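Side-chain contact in aspartate aminotransferase (Plasmodium falciparum, PDB 3K7Y), which probably catalyses the pyridoxal-phosphate-dependent transfer of an amino group from L-aspartate to 2-oxoglutarate, giving oxaloacetate and L-glutamate, and works as a homodimer: residues R320-N323 against N324-L327. Sequence-based numbering, arbitrary orientation.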
loop_
_atom_site.group_PDB
_atom_site.type_symbol
_atom_site.label_atom_id
_atom_site.label_comp_id
_atom_site.label_asym_id
_atom_site.label_seq_id
_atom_site.Cartn_x
_atom_site.Cartn_y
_atom_site.Cartn_z
ATOM N N ARG A 320 8.760 31.118 4.061
ATOM C CA ARG A 320 9.312 31.373 2.730
ATOM C C ARG A 320 8.219 31.298 1.669
ATOM O O ARG A 320 8.126 32.168 0.803
ATOM C CB ARG A 320 10.461 30.414 2.399
ATOM C CG ARG A 320 11.012 30.607 0.984
ATOM C CD ARG A 320 11.989 29.496 0.512
ATOM N NE ARG A 320 11.360 28.228 0.089
ATOM C CZ ARG A 320 10.615 28.031 -1.007
ATOM N NH1 ARG A 320 10.323 29.021 -1.849
ATOM N NH2 ARG A 320 10.131 26.818 -1.249
ATOM N N ILE A 321 7.386 30.265 1.761
ATOM C CA ILE A 321 6.281 30.081 0.835
ATOM C C ILE A 321 5.344 31.282 0.866
ATOM O O ILE A 321 5.235 31.977 -0.139
ATOM C CB ILE A 321 5.539 28.753 1.065
ATOM C CG1 ILE A 321 6.429 27.585 0.613
ATOM C CG2 ILE A 321 4.238 28.736 0.291
ATOM C CD1 ILE A 321 6.018 26.213 1.126
ATOM N N THR A 322 4.702 31.569 2.001
ATOM C CA THR A 322 3.729 32.662 1.995
ATOM C C THR A 322 4.399 33.966 1.549
ATOM O O THR A 322 3.741 34.822 0.968
ATOM C CB THR A 322 2.898 32.811 3.305
ATOM O OG1 THR A 322 3.594 33.624 4.233
ATOM C CG2 THR A 322 2.583 31.480 3.943
ATOM N N ASN A 323 5.714 34.077 1.770
ATOM C CA ASN A 323 6.521 35.220 1.286
ATOM C C ASN A 323 6.641 35.227 -0.240
ATOM O O ASN A 323 6.313 36.216 -0.899
ATOM C CB ASN A 323 7.928 35.250 1.926
ATOM C CG ASN A 323 7.901 35.572 3.432
ATOM O OD1 ASN A 323 6.836 35.788 4.021
ATOM N ND2 ASN A 323 9.081 35.593 4.056
ATOM N N ASN A 324 7.118 34.112 -0.787
ATOM C CA ASN A 324 7.127 33.854 -2.225
ATOM C C ASN A 324 5.792 34.200 -2.946
ATOM O O ASN A 324 5.805 34.734 -4.050
ATOM C CB ASN A 324 7.471 32.382 -2.449
ATOM C CG ASN A 324 8.431 32.164 -3.608
ATOM O OD1 ASN A 324 9.206 33.061 -3.966
ATOM N ND2 ASN A 324 8.403 30.955 -4.189
ATOM N N ARG A 325 4.655 33.883 -2.318
ATOM C CA ARG A 325 3.317 34.242 -2.820
ATOM C C ARG A 325 3.071 35.753 -2.818
ATOM O O ARG A 325 2.545 36.310 -3.791
ATOM C CB ARG A 325 2.231 33.547 -1.988
ATOM C CG ARG A 325 0.795 33.833 -2.432
ATOM C CD ARG A 325 -0.220 33.395 -1.390
ATOM N NE ARG A 325 -0.416 31.948 -1.360
ATOM C CZ ARG A 325 0.284 31.107 -0.600
ATOM N NH1 ARG A 325 1.245 31.560 0.201
ATOM N NH2 ARG A 325 0.028 29.802 -0.633
ATOM N N ILE A 326 3.428 36.413 -1.719
ATOM C CA ILE A 326 3.364 37.878 -1.653
ATOM C C ILE A 326 4.175 38.503 -2.797
ATOM O O ILE A 326 3.623 39.237 -3.610
ATOM C CB ILE A 326 3.781 38.409 -0.251
ATOM C CG1 ILE A 326 2.611 38.271 0.711
ATOM C CG2 ILE A 326 4.272 39.862 -0.300
ATOM C CD1 ILE A 326 3.043 38.120 2.128
ATOM N N LEU A 327 5.464 38.168 -2.873
ATOM C CA LEU A 327 6.343 38.650 -3.941
ATOM C C LEU A 327 5.682 38.487 -5.298
ATOM O O LEU A 327 5.628 39.428 -6.096
ATOM C CB LEU A 327 7.664 37.873 -3.950
ATOM C CG LEU A 327 8.846 38.346 -4.813
ATOM C CD1 LEU A 327 9.809 37.203 -5.014
ATOM C CD2 LEU A 327 8.450 38.866 -6.164
#
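Asn324 N donates to Arg320 O at 2.7 Å with an N-H...O angle of 178°, the first of four successive i to i+4 backbone bonds that define this stretch as regular alpha-helix. Arg325 to Ile321, Ile326 to Thr322 and Leu327 to Asn323 follow, the last with Leu327 N 2.9 Å from Asn323 O. The side chains of Arg320 and Asn324 then run alongside each other in the same direction. Arg320 NH1 stands 3.6 Å from Asn324 ND2, two donor groups that form no bond, and the guanidinium and amide planes are turned 73° apart. The amide nitrogen is instead satisfied by Ile386 O. At the next residue, Arg325 leaves the backbone with CG anti to its N (chi1 -179°) and bends at chi3, which brings its guanidinium back beside Thr322. Thr322 CA lies in the plane of the Arg325 guanidinium, at its edge, 3.3 Å from Arg325 NH1. The guanidinium's polar partners lie elsewhere: the backbone carbonyls of Phe355 and Gly353 hold NH2, with a weak bond from NE to Ser356 OG, which together limit how the group can turn. On the more exposed flank, Ile326 CD1 reaches back to 3.6 Å from Thr322 O. The eight residues lie within the long helix 304-335. The side chain of Ile321 packs on Phe219 and lies about 8 Å from the side chains of Tyr216 and Lys249, which bind the cofactor, whereas Arg325 ties the helix to strand 355-357 and Asn324 to the segment just beyond strand 380-382, which pairs antiparallel with 355-357.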